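Local coordinates for protein argonaute (Aquifex aeolicus, PDB 1YVU) that uses short single-stranded DNA guides to bind complementary RNA targets and cleave them as a divalent-metal-dependent endonuclease, at residues Thr19-Gln31 and Asp55-Tyr69. Sequence-based numbering, arbitrary orientation.
Sequences TTFTVFKPTHEIQ and DEFWCAGKVEKDTLY
In the N-terminal domain of this argonaute, residues 20-25 run antiparallel to strand 56-59, with T22 and C59 forming a hydrogen-bonded pair: T22 N gives to C59 O at 3.0 Å and C59 N gives to T22 O at 2.9 Å. Two residues on, F57 N bonds F24 O at 2.6 Å, while the return bond from F24 N to F57 O is weak. The T22 hydroxyl adds a side-chain bond, OG1 donating in the carbonyl plane to G61 O at 2.9 Å; chi1 of -51° sets OG1 anti to the carbonyl carbon, beside the backbone N, where it meets G61 O. F21 lays one ring face over A60, whose CA sits 3.8 Å from the ring centroid, and F88 meets the same ring from outside the two segments. Cut back to alanine, F21 would keep its CB but is likely to lose the ring that covers A60 and meets F88. On the face shared with W58, V23 CG2 lies over the six-membered ring of the indole, whose NE1 bonds E56 OE1. The other face carries F24: C59 SG stands at its ring edge, 3.8 Å from CD1, and F24 CZ reaches Y69 CE1 at 3.5 Å, the two rings oblique at 49°. Strand 56-59 thus lies between residues 22-24 and strand 50-53, where W58 pairs with F51, in an antiparallel arrangement with helix 32-46 packed on the C59 and Y69 face.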
loop_
_atom_site.group_PDB
_atom_site.type_symbol
_atom_site.label_atom_id
_atom_site.label_comp_id
_atom_site.label_asym_id
_atom_site.label_seq_id
_atom_site.Cartn_x
_atom_site.Cartn_y
_atom_site.Cartn_z
ATOM N N THR A 19 31.757 20.467 -14.455
ATOM C CA THR A 19 31.767 19.686 -13.210
ATOM C C THR A 19 31.925 20.530 -11.922
ATOM O O THR A 19 32.125 19.981 -10.836
ATOM C CB THR A 19 32.873 18.576 -13.293
ATOM O OG1 THR A 19 33.091 18.219 -14.665
ATOM C CG2 THR A 19 32.435 17.318 -12.581
ATOM N N THR A 20 31.805 21.856 -12.051
ATOM C CA THR A 20 31.933 22.785 -10.917
ATOM C C THR A 20 30.616 22.939 -10.147
ATOM O O THR A 20 29.559 23.242 -10.730
ATOM C CB THR A 20 32.455 24.190 -11.346
ATOM O OG1 THR A 20 33.443 24.053 -12.381
ATOM C CG2 THR A 20 33.100 24.891 -10.150
ATOM N N PHE A 21 30.712 22.658 -8.839
ATOM C CA PHE A 21 29.615 22.687 -7.848
ATOM C C PHE A 21 29.896 23.561 -6.613
ATOM O O PHE A 21 30.967 23.452 -6.000
ATOM C CB PHE A 21 29.336 21.262 -7.310
ATOM C CG PHE A 21 28.418 20.434 -8.156
ATOM C CD1 PHE A 21 28.581 20.341 -9.558
ATOM C CD2 PHE A 21 27.413 19.687 -7.546
ATOM C CE1 PHE A 21 27.762 19.506 -10.347
ATOM C CE2 PHE A 21 26.573 18.841 -8.318
ATOM C CZ PHE A 21 26.753 18.748 -9.727
ATOM N N THR A 22 28.883 24.324 -6.194
ATOM C CA THR A 22 28.964 25.178 -5.013
ATOM C C THR A 22 28.416 24.462 -3.751
ATOM O O THR A 22 27.259 24.031 -3.705
ATOM C CB THR A 22 28.225 26.513 -5.254
ATOM O OG1 THR A 22 28.691 27.088 -6.478
ATOM C CG2 THR A 22 28.495 27.506 -4.125
ATOM N N VAL A 23 29.277 24.331 -2.745
ATOM C CA VAL A 23 28.928 23.676 -1.483
ATOM C C VAL A 23 28.386 24.684 -0.464
ATOM O O VAL A 23 28.802 25.850 -0.422
ATOM C CB VAL A 23 30.154 22.921 -0.861
ATOM C CG1 VAL A 23 29.717 22.011 0.270
ATOM C CG2 VAL A 23 30.883 22.112 -1.918
ATOM N N PHE A 24 27.408 24.212 0.315
ATOM C CA PHE A 24 26.740 24.969 1.371
ATOM C C PHE A 24 26.584 24.089 2.620
ATOM O O PHE A 24 25.997 23.018 2.533
ATOM C CB PHE A 24 25.363 25.493 0.911
ATOM C CG PHE A 24 25.431 26.640 -0.070
ATOM C CD1 PHE A 24 25.159 26.436 -1.427
ATOM C CD2 PHE A 24 25.838 27.923 0.346
ATOM C CE1 PHE A 24 25.299 27.502 -2.372
ATOM C CE2 PHE A 24 25.985 28.999 -0.591
ATOM C CZ PHE A 24 25.719 28.781 -1.945
ATOM N N LYS A 25 27.176 24.490 3.735
ATOM C CA LYS A 25 27.036 23.731 4.987
ATOM C C LYS A 25 26.407 24.684 6.024
ATOM O O LYS A 25 26.736 25.893 6.015
ATOM C CB LYS A 25 28.397 23.204 5.476
ATOM C CG LYS A 25 28.306 21.928 6.332
ATOM C CD LYS A 25 29.462 21.816 7.332
ATOM C CE LYS A 25 29.375 20.536 8.150
ATOM N NZ LYS A 25 30.409 20.489 9.213
ATOM N N PRO A 26 25.452 24.195 6.881
ATOM C CA PRO A 26 24.825 25.077 7.886
ATOM C C PRO A 26 25.787 25.504 8.980
ATOM O O PRO A 26 26.809 24.845 9.216
ATOM C CB PRO A 26 23.707 24.215 8.466
ATOM C CG PRO A 26 23.408 23.252 7.366
ATOM C CD PRO A 26 24.770 22.883 6.901
ATOM N N THR A 27 25.496 26.632 9.614
ATOM C CA THR A 27 26.353 27.085 10.703
ATOM C C THR A 27 25.812 26.508 12.019
ATOM O O THR A 27 26.468 26.566 13.061
ATOM C CB THR A 27 26.468 28.628 10.755
ATOM O OG1 THR A 27 26.173 29.175 9.464
ATOM C CG2 THR A 27 27.887 29.054 11.107
ATOM N N HIS A 28 24.635 25.886 11.921
ATOM C CA HIS A 28 23.950 25.258 13.052
ATOM C C HIS A 28 24.113 23.722 13.008
ATOM O O HIS A 28 25.197 23.230 12.690
ATOM C CB HIS A 28 22.447 25.602 13.113
ATOM C CG HIS A 28 22.019 26.769 12.277
ATOM N ND1 HIS A 28 21.411 27.881 12.813
ATOM C CD2 HIS A 28 21.998 26.943 10.923
ATOM C CE1 HIS A 28 21.026 28.689 11.842
ATOM N NE2 HIS A 28 21.374 28.139 10.691
ATOM N N GLU A 29 23.016 22.993 13.276
ATOM C CA GLU A 29 22.977 21.514 13.338
ATOM C C GLU A 29 22.245 20.732 12.223
ATOM O O GLU A 29 21.744 21.299 11.245
ATOM C CB GLU A 29 22.380 21.075 14.693
ATOM C CG GLU A 29 22.983 21.682 15.960
ATOM C CD GLU A 29 22.126 21.429 17.205
ATOM O OE1 GLU A 29 20.895 21.221 17.084
ATOM O OE2 GLU A 29 22.698 21.444 18.319
ATOM N N ILE A 30 22.177 19.412 12.429
ATOM C CA ILE A 30 21.538 18.445 11.529
ATOM C C ILE A 30 20.139 18.100 12.080
ATOM O O ILE A 30 20.018 17.728 13.256
ATOM C CB ILE A 30 22.359 17.081 11.448
ATOM C CG1 ILE A 30 23.838 17.281 11.844
ATOM C CG2 ILE A 30 22.264 16.491 10.038
ATOM C CD1 ILE A 30 24.618 15.978 12.150
ATOM N N GLN A 31 19.096 18.231 11.249
ATOM C CA GLN A 31 17.720 17.881 11.644
ATOM C C GLN A 31 17.026 17.062 10.564
ATOM O O GLN A 31 16.402 17.611 9.668
ATOM C CB GLN A 31 16.917 19.126 12.045
ATOM C CG GLN A 31 16.972 19.446 13.556
ATOM C CD GLN A 31 16.579 20.873 13.919
ATOM O OE1 GLN A 31 16.325 21.717 13.055
ATOM N NE2 GLN A 31 16.527 21.134 15.219
ATOM N N ASP A 55 26.066 16.430 5.347
ATOM C CA ASP A 55 25.769 17.752 5.926
ATOM C C ASP A 55 25.893 18.886 4.936
ATOM O O ASP A 55 25.344 19.970 5.134
ATOM C CB ASP A 55 26.729 18.054 7.079
ATOM C CG ASP A 55 26.201 17.617 8.433
ATOM O OD1 ASP A 55 24.974 17.390 8.573
ATOM O OD2 ASP A 55 27.029 17.519 9.371
ATOM N N GLU A 56 26.689 18.636 3.907
ATOM C CA GLU A 56 26.986 19.596 2.862
ATOM C C GLU A 56 25.941 19.561 1.743
ATOM O O GLU A 56 25.606 18.498 1.251
ATOM C CB GLU A 56 28.391 19.280 2.302
ATOM C CG GLU A 56 29.556 19.298 3.357
ATOM C CD GLU A 56 30.927 18.798 2.831
ATOM O OE1 GLU A 56 31.067 18.503 1.624
ATOM O OE2 GLU A 56 31.879 18.706 3.647
ATOM N N PHE A 57 25.439 20.727 1.341
ATOM C CA PHE A 57 24.451 20.838 0.271
ATOM C C PHE A 57 25.113 21.268 -1.033
ATOM O O PHE A 57 25.328 22.454 -1.291
ATOM C CB PHE A 57 23.333 21.817 0.640
ATOM C CG PHE A 57 22.493 21.364 1.794
ATOM C CD1 PHE A 57 22.990 21.440 3.112
ATOM C CD2 PHE A 57 21.215 20.828 1.581
ATOM C CE1 PHE A 57 22.228 20.982 4.208
ATOM C CE2 PHE A 57 20.438 20.365 2.665
ATOM C CZ PHE A 57 20.946 20.440 3.983
ATOM N N TRP A 58 25.382 20.281 -1.880
ATOM C CA TRP A 58 26.033 20.490 -3.169
ATOM C C TRP A 58 25.080 20.998 -4.254
ATOM O O TRP A 58 24.074 20.377 -4.529
ATOM C CB TRP A 58 26.696 19.181 -3.617
ATOM C CG TRP A 58 27.883 18.693 -2.769
ATOM C CD1 TRP A 58 27.903 18.477 -1.423
ATOM C CD2 TRP A 58 29.219 18.410 -3.239
ATOM N NE1 TRP A 58 29.160 18.092 -1.015
ATOM C CE2 TRP A 58 29.992 18.047 -2.107
ATOM C CE3 TRP A 58 29.843 18.437 -4.516
ATOM C CZ2 TRP A 58 31.371 17.719 -2.204
ATOM C CZ3 TRP A 58 31.230 18.107 -4.617
ATOM C CH2 TRP A 58 31.968 17.756 -3.463
ATOM N N CYS A 59 25.427 22.111 -4.889
ATOM C CA CYS A 59 24.593 22.696 -5.937
ATOM C C CYS A 59 25.269 22.705 -7.305
ATOM O O CYS A 59 26.402 23.120 -7.426
ATOM C CB CYS A 59 24.189 24.107 -5.536
ATOM S SG CYS A 59 23.408 24.145 -3.939
ATOM N N ALA A 60 24.524 22.334 -8.342
ATOM C CA ALA A 60 25.020 22.246 -9.718
ATOM C C ALA A 60 25.307 23.508 -10.531
ATOM O O ALA A 60 24.505 23.905 -11.372
ATOM C CB ALA A 60 24.125 21.305 -10.511
ATOM N N GLY A 61 26.496 24.067 -10.346
ATOM C CA GLY A 61 26.882 25.260 -11.079
ATOM C C GLY A 61 27.382 26.400 -10.221
ATOM O O GLY A 61 27.508 26.277 -8.998
ATOM N N LYS A 62 27.628 27.533 -10.880
ATOM C CA LYS A 62 28.130 28.733 -10.227
ATOM C C LYS A 62 27.065 29.799 -10.000
ATOM O O LYS A 62 26.319 30.162 -10.919
ATOM C CB LYS A 62 29.293 29.346 -11.028
ATOM C CG LYS A 62 30.491 28.430 -11.226
ATOM C CD LYS A 62 31.651 29.154 -11.892
ATOM C CE LYS A 62 32.796 28.183 -12.163
ATOM N NZ LYS A 62 34.070 28.823 -12.613
ATOM N N VAL A 63 26.969 30.230 -8.741
ATOM C CA VAL A 63 26.056 31.295 -8.306
ATOM C C VAL A 63 27.015 32.464 -8.058
ATOM O O VAL A 63 27.932 32.351 -7.225
ATOM C CB VAL A 63 25.355 31.004 -6.932
ATOM C CG1 VAL A 63 24.064 31.811 -6.799
ATOM C CG2 VAL A 63 25.118 29.539 -6.716
ATOM N N GLU A 64 26.838 33.557 -8.803
ATOM C CA GLU A 64 27.683 34.746 -8.654
ATOM C C GLU A 64 27.299 35.518 -7.394
ATOM O O GLU A 64 26.122 35.535 -7.014
ATOM C CB GLU A 64 27.558 35.655 -9.882
ATOM C CG GLU A 64 28.043 35.014 -11.185
ATOM C CD GLU A 64 27.979 35.954 -12.386
ATOM O OE1 GLU A 64 27.169 36.913 -12.377
ATOM O OE2 GLU A 64 28.744 35.726 -13.351
ATOM N N LYS A 65 28.310 36.094 -6.730
ATOM C CA LYS A 65 28.176 36.903 -5.499
ATOM C C LYS A 65 27.594 36.184 -4.254
ATOM O O LYS A 65 27.283 36.848 -3.256
ATOM C CB LYS A 65 27.378 38.206 -5.779
ATOM C CG LYS A 65 27.902 39.137 -6.904
ATOM C CD LYS A 65 26.758 40.028 -7.428
ATOM C CE LYS A 65 27.182 40.943 -8.567
ATOM N NZ LYS A 65 26.006 41.665 -9.140
ATOM N N ASP A 66 27.479 34.847 -4.304
ATOM C CA ASP A 66 26.924 34.035 -3.196
ATOM C C ASP A 66 27.721 34.071 -1.881
ATOM O O ASP A 66 28.916 33.746 -1.846
ATOM C CB ASP A 66 26.667 32.565 -3.631
ATOM C CG ASP A 66 27.954 31.714 -3.725
ATOM O OD1 ASP A 66 28.772 31.950 -4.643
ATOM O OD2 ASP A 66 28.153 30.822 -2.862
ATOM N N THR A 67 27.060 34.485 -0.807
ATOM C CA THR A 67 27.717 34.547 0.488
ATOM C C THR A 67 26.957 33.602 1.409
ATOM O O THR A 67 27.340 32.436 1.554
ATOM C CB THR A 67 27.752 36.012 1.055
ATOM O OG1 THR A 67 27.933 36.940 -0.023
ATOM C CG2 THR A 67 28.922 36.195 2.033
ATOM N N LEU A 68 25.845 34.097 1.962
ATOM C CA LEU A 68 24.988 33.354 2.891
ATOM C C LEU A 68 23.588 33.100 2.362
ATOM O O LEU A 68 23.035 33.897 1.594
ATOM C CB LEU A 68 24.865 34.100 4.221
ATOM C CG LEU A 68 26.146 34.343 5.004
ATOM C CD1 LEU A 68 26.392 35.829 5.131
ATOM C CD2 LEU A 68 26.031 33.696 6.337
ATOM N N TYR A 69 23.032 31.969 2.787
ATOM C CA TYR A 69 21.693 31.549 2.406
ATOM C C TYR A 69 20.819 31.497 3.639
ATOM O O TYR A 69 21.079 30.723 4.561
ATOM C CB TYR A 69 21.755 30.193 1.718
ATOM C CG TYR A 69 21.851 30.301 0.227
ATOM C CD1 TYR A 69 22.972 30.896 -0.386
ATOM C CD2 TYR A 69 20.788 29.883 -0.592
ATOM C CE1 TYR A 69 23.035 31.090 -1.796
ATOM C CE2 TYR A 69 20.832 30.063 -2.006
ATOM C CZ TYR A 69 21.959 30.669 -2.596
ATOM O OH TYR A 69 22.033 30.866 -3.955
#